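Local coordinates for diaminopropionate ammonia-lyase (Escherichia coli, PDB 4D9I), which uses pyridoxal 5'-phosphate to catalyse the alpha,beta-elimination of L- and D-2,3-diaminopropionate, yielding pyruvate and ammonia, at residues 121-126 with 185-190; 83-88 with 113-118. All coordinates share one frame; numbering follows the deposited sequence.

Strand 114-118 is followed, after a short loop that holds D120, by helix 122-133, and this stretch connects the two contacts. Interaction 2 packs helix 81-93 on the strand's F115, away from the annotated sites; interaction 1 joins the first turn of the following helix to the chain leaving strand 185-186, a neighbour of 114-118 in the same four-stranded parallel sheet. Their centres are 8 Å apart. They meet where Q188 OE1 lies 2.6 Å from T118 N, a probable hydrogen bond, and where H123 CD2 packs 3.3 Å from T117 CG2. Only interaction 1 approaches the active site: the side chain of H123 is about 6 Å from that of D120, the inferred proton acceptor for the L-isomer.

Interaction 1 of 2, residues 121-126 with 185-190; sequences GNHGRG and EVVQDT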
loop_
_atom_site.group_PDB
_atom_site.type_symbol
_atom_site.label_atom_id
_atom_site.label_comp_id
_atom_site.label_asym_id
_atom_site.label_seq_id
_atom_site.Cartn_x
_atom_site.Cartn_y
_atom_site.Cartn_z
ATOM N N GLY B 121 14.656 -16.928 10.698
ATOM C CA GLY B 121 13.561 -16.097 11.165
ATOM C C GLY B 121 12.418 -16.788 11.870
ATOM O O GLY B 121 12.416 -16.876 13.099
ATOM N N ASN B 122 11.449 -17.278 11.102
ATOM C CA ASN B 122 10.172 -17.748 11.663
ATOM C C ASN B 122 10.199 -19.077 12.410
ATOM O O ASN B 122 9.585 -19.227 13.474
ATOM C CB ASN B 122 9.114 -17.796 10.563
ATOM C CG ASN B 122 8.866 -16.433 9.962
ATOM O OD1 ASN B 122 8.882 -15.429 10.673
ATOM N ND2 ASN B 122 8.634 -16.391 8.665
ATOM N N HIS B 123 10.902 -20.045 11.847
ATOM C CA HIS B 123 10.927 -21.365 12.451
ATOM C C HIS B 123 11.458 -21.342 13.862
ATOM O O HIS B 123 10.853 -21.940 14.770
ATOM C CB HIS B 123 11.737 -22.328 11.605
ATOM C CG HIS B 123 12.058 -23.619 12.325
ATOM N ND1 HIS B 123 11.093 -24.465 12.763
ATOM C CD2 HIS B 123 13.284 -24.173 12.716
ATOM C CE1 HIS B 123 11.680 -25.507 13.401
ATOM N NE2 HIS B 123 13.020 -25.324 13.369
ATOM N N GLY B 124 12.599 -20.680 14.043
ATOM C CA GLY B 124 13.271 -20.578 15.349
ATOM C C GLY B 124 12.456 -19.765 16.331
ATOM O O GLY B 124 12.494 -20.021 17.532
ATOM N N ARG B 125 11.693 -18.801 15.807
ATOM C CA ARG B 125 10.777 -18.017 16.613
ATOM C C ARG B 125 9.652 -18.884 17.152
ATOM O O ARG B 125 9.285 -18.766 18.323
ATOM C CB ARG B 125 10.187 -16.863 15.788
ATOM C CG ARG B 125 9.340 -15.912 16.605
ATOM C CD ARG B 125 9.174 -14.582 15.885
ATOM N NE ARG B 125 8.190 -13.729 16.544
ATOM C CZ ARG B 125 7.744 -12.583 16.035
ATOM N NH1 ARG B 125 8.219 -12.135 14.873
ATOM N NH2 ARG B 125 6.834 -11.877 16.696
ATOM N N GLY B 126 9.091 -19.735 16.289
ATOM C CA GLY B 126 8.081 -20.702 16.711
ATOM C C GLY B 126 8.584 -21.676 17.777
ATOM O O GLY B 126 7.857 -21.981 18.740
ATOM N N GLU B 185 18.098 -31.179 22.262
ATOM C CA GLU B 185 17.235 -31.756 21.254
ATOM C C GLU B 185 17.146 -30.821 20.047
ATOM O O GLU B 185 16.582 -29.716 20.130
ATOM C CB GLU B 185 15.842 -31.993 21.843
ATOM C CG GLU B 185 14.918 -32.792 20.937
ATOM C CD GLU B 185 15.203 -34.288 20.979
ATOM O OE1 GLU B 185 15.502 -34.802 22.058
ATOM O OE2 GLU B 185 15.125 -34.960 19.933
ATOM N N VAL B 186 17.719 -31.260 18.929
ATOM C CA VAL B 186 17.647 -30.524 17.665
ATOM C C VAL B 186 16.223 -30.527 17.100
ATOM O O VAL B 186 15.634 -31.600 16.902
ATOM C CB VAL B 186 18.584 -31.148 16.612
ATOM C CG1 VAL B 186 18.420 -30.470 15.262
ATOM C CG2 VAL B 186 20.031 -31.074 17.071
ATOM N N VAL B 187 15.681 -29.331 16.841
ATOM C CA VAL B 187 14.370 -29.198 16.193
ATOM C C VAL B 187 14.512 -28.390 14.896
ATOM O O VAL B 187 14.545 -27.158 14.927
ATOM C CB VAL B 187 13.318 -28.570 17.148
ATOM C CG1 VAL B 187 11.948 -28.483 16.478
ATOM C CG2 VAL B 187 13.239 -29.377 18.449
ATOM N N GLN B 188 14.641 -29.092 13.768
ATOM C CA GLN B 188 14.734 -28.446 12.439
ATOM C C GLN B 188 13.540 -28.809 11.593
ATOM O O GLN B 188 13.024 -29.921 11.690
ATOM C CB GLN B 188 15.985 -28.878 11.660
ATOM C CG GLN B 188 17.307 -28.343 12.176
ATOM C CD GLN B 188 17.385 -26.821 12.245
ATOM O OE1 GLN B 188 17.954 -26.282 13.184
ATOM N NE2 GLN B 188 16.831 -26.133 11.256
ATOM N N ASP B 189 13.147 -27.885 10.716
ATOM C CA ASP B 189 11.989 -28.090 9.852
ATOM C C ASP B 189 12.333 -28.744 8.519
ATOM O O ASP B 189 11.611 -28.620 7.549
ATOM C CB ASP B 189 11.229 -26.771 9.648
ATOM C CG ASP B 189 12.106 -25.648 9.061
ATOM O OD1 ASP B 189 13.353 -25.647 9.250
ATOM O OD2 ASP B 189 11.508 -24.729 8.455
ATOM N N THR B 190 13.444 -29.451 8.467
ATOM C CA THR B 190 13.748 -30.262 7.316
ATOM C C THR B 190 14.207 -31.632 7.812
ATOM O O THR B 190 14.487 -31.797 8.995
ATOM C CB THR B 190 14.802 -29.600 6.421
ATOM O OG1 THR B 190 14.756 -30.201 5.115
ATOM C CG2 THR B 190 16.206 -29.718 7.031
#
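The imidazole of H123, on the first turn of helix 122-133, reaches across to the chain leaving strand 185-186 and is held there in two ways, by its edge and over a face. At the edge, NE2 donates to V187 O at 2.8 Å with an N-H...O angle of 161°. The oxygen lies nearly in the ring plane, whereas the nitrogen sits well above the plane of the carbonyl. Over one face lies D189, its carboxylate stacked on the ring with the two planes only 4° apart; D189 OD1 is 3.8 Å from H123 CD2, and D189 CB makes a CH-pi contact 4.0 Å from the ring centroid. With CG anti to the backbone N (chi1 167°), H123 directs its ring out from the helix toward these partners. This is the close-packed part, buried among T117 and I202. The packing thins toward V187 and Q188, whose side chains come no nearer to the ring than 4.3 Å, V187 CG1 from CE1 and Q188 NE2 from CD2; the amide of Q188 is engaged instead with T118 N through OE1. On its ligand side, D189 OD2 hydrogen-bonds a bound Tris molecule, probably from the crystallisation liquor. The neighbouring N122 turns another way, its ND2 bonded to O3 of the pyridoxal phosphate-lysine at position 77. V187 O also accepts from T117 OG1, so two donors grip this buried carbonyl. Since NE2 is a donor here, it carries a proton, and the bond at the edge and the D189 stack together fix the tilt and rotation of the ring.

Interaction 2 of 2, residues 83-88 with 113-118; sequences YAIAQL and MTFATT
I85 crosses the ring of F115 obliquely and sets CG1 almost exactly above its centre: the CH-pi contact spans 4.1 Å from CG1 to the centroid, 2° off the ring normal. The second branch reaches the rim, CG2 standing 3.7 Å from F115 CE2. I85 holds CG1 beside its backbone N and CG2 anti to it (chi1 -79°), bringing both branches to the same ring. L88, one turn further along the helix, slides past the phenylalanine in the opposite direction and touches it obliquely, CD1 to CE1 at 3.8 Å. M113 closes this end more loosely; its chain bends at the sulfur (chi3 82°) and carries CE to 4.5 Å from L88 CB. A leucine in place of F115 takes away the aromatic face under I85 CG1 and the CE1 atom that L88 CD1 touches, and would probably open a gap between helix and strand. The side-chain contacts are apolar and join helix 81-93 to strand 114-118 of the parallel sheet. Around them, I85 also packs on V127 and A130 of helix 122-133, L88 on I198 and W201 of helix 197-206, and F115 on V187, while the backbone of F115 pairs with N137 and V139 of strand 137-142.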
loop_
_atom_site.group_PDB
_atom_site.type_symbol
_atom_site.label_atom_id
_atom_site.label_comp_id
_atom_site.label_asym_id
_atom_site.label_seq_id
_atom_site.Cartn_x
_atom_site.Cartn_y
_atom_site.Cartn_z
ATOM N N TYR B 83 3.843 -27.913 17.645
ATOM C CA TYR B 83 3.295 -29.275 17.632
ATOM C C TYR B 83 4.408 -30.294 17.882
ATOM O O TYR B 83 4.254 -31.205 18.697
ATOM C CB TYR B 83 2.592 -29.561 16.309
ATOM C CG TYR B 83 1.713 -30.802 16.290
ATOM C CD1 TYR B 83 0.781 -31.053 17.308
ATOM C CD2 TYR B 83 1.768 -31.692 15.214
ATOM C CE1 TYR B 83 -0.036 -32.176 17.267
ATOM C CE2 TYR B 83 0.941 -32.807 15.159
ATOM C CZ TYR B 83 0.049 -33.042 16.186
ATOM O OH TYR B 83 -0.757 -34.146 16.119
ATOM N N ALA B 84 5.536 -30.111 17.203
ATOM C CA ALA B 84 6.677 -30.974 17.399
ATOM C C ALA B 84 7.226 -30.891 18.817
ATOM O O ALA B 84 7.569 -31.912 19.420
ATOM C CB ALA B 84 7.755 -30.655 16.383
ATOM N N ILE B 85 7.311 -29.682 19.357
ATOM C CA ILE B 85 7.835 -29.493 20.706
ATOM C C ILE B 85 6.947 -30.167 21.769
ATOM O O ILE B 85 7.439 -30.821 22.716
ATOM C CB ILE B 85 8.126 -27.995 20.960
ATOM C CG1 ILE B 85 9.465 -27.650 20.286
ATOM C CG2 ILE B 85 8.222 -27.705 22.454
ATOM C CD1 ILE B 85 9.484 -26.309 19.600
ATOM N N ALA B 86 5.639 -30.031 21.594
ATOM C CA ALA B 86 4.673 -30.666 22.484
ATOM C C ALA B 86 4.728 -32.189 22.333
ATOM O O ALA B 86 4.687 -32.911 23.328
ATOM C CB ALA B 86 3.266 -30.142 22.191
ATOM N N GLN B 87 4.822 -32.677 21.093
ATOM C CA GLN B 87 4.993 -34.114 20.848
ATOM C C GLN B 87 6.240 -34.674 21.555
ATOM O O GLN B 87 6.194 -35.737 22.196
ATOM C CB GLN B 87 5.065 -34.414 19.345
ATOM C CG GLN B 87 3.776 -34.154 18.551
ATOM C CD GLN B 87 2.829 -35.345 18.545
ATOM O OE1 GLN B 87 1.840 -35.367 17.805
ATOM N NE2 GLN B 87 3.124 -36.328 19.348
ATOM N N LEU B 88 7.352 -33.951 21.444
ATOM C CA LEU B 88 8.610 -34.370 22.067
ATOM C C LEU B 88 8.512 -34.369 23.591
ATOM O O LEU B 88 9.011 -35.295 24.253
ATOM C CB LEU B 88 9.779 -33.480 21.603
ATOM C CG LEU B 88 10.343 -33.624 20.174
ATOM C CD1 LEU B 88 11.120 -32.365 19.778
ATOM C CD2 LEU B 88 11.218 -34.863 20.017
ATOM N N MET B 113 13.970 -29.916 29.219
ATOM C CA MET B 113 14.519 -30.140 27.876
ATOM C C MET B 113 15.105 -28.836 27.321
ATOM O O MET B 113 14.627 -27.748 27.650
ATOM C CB MET B 113 13.419 -30.633 26.917
ATOM C CG MET B 113 12.879 -32.037 27.185
ATOM S SD MET B 113 11.815 -32.656 25.844
ATOM C CE MET B 113 13.050 -33.236 24.675
ATOM N N THR B 114 16.133 -28.957 26.482
ATOM C CA THR B 114 16.685 -27.822 25.751
ATOM C C THR B 114 16.559 -28.083 24.262
ATOM O O THR B 114 17.106 -29.062 23.742
ATOM C CB THR B 114 18.149 -27.555 26.137
ATOM O OG1 THR B 114 18.217 -27.346 27.547
ATOM C CG2 THR B 114 18.682 -26.319 25.423
ATOM N N PHE B 115 15.799 -27.224 23.593
ATOM C CA PHE B 115 15.570 -27.356 22.156
ATOM C C PHE B 115 16.523 -26.485 21.366
ATOM O O PHE B 115 16.559 -25.272 21.565
ATOM C CB PHE B 115 14.125 -26.995 21.809
ATOM C CG PHE B 115 13.126 -27.898 22.453
ATOM C CD1 PHE B 115 13.010 -29.219 22.039
ATOM C CD2 PHE B 115 12.334 -27.444 23.497
ATOM C CE1 PHE B 115 12.100 -30.073 22.641
ATOM C CE2 PHE B 115 11.431 -28.297 24.122
ATOM C CZ PHE B 115 11.302 -29.606 23.685
ATOM N N ALA B 116 17.245 -27.098 20.436
ATOM C CA ALA B 116 18.283 -26.392 19.678
ATOM C C ALA B 116 17.919 -26.307 18.199
ATOM O O ALA B 116 17.505 -27.299 17.587
ATOM C CB ALA B 116 19.633 -27.059 19.871
ATOM N N THR B 117 18.068 -25.112 17.629
ATOM C CA THR B 117 17.515 -24.846 16.322
ATOM C C THR B 117 18.303 -23.790 15.564
ATOM O O THR B 117 18.744 -22.813 16.155
ATOM C CB THR B 117 16.050 -24.381 16.494
ATOM O OG1 THR B 117 15.282 -25.472 17.027
ATOM C CG2 THR B 117 15.443 -23.927 15.185
ATOM N N THR B 118 18.477 -24.011 14.261
ATOM C CA THR B 118 18.922 -22.981 13.315
ATOM C C THR B 118 17.732 -22.430 12.520
ATOM O O THR B 118 16.839 -23.176 12.124
ATOM C CB THR B 118 20.008 -23.496 12.342
ATOM O OG1 THR B 118 21.245 -23.654 13.046
ATOM C CG2 THR B 118 20.235 -22.494 11.213
#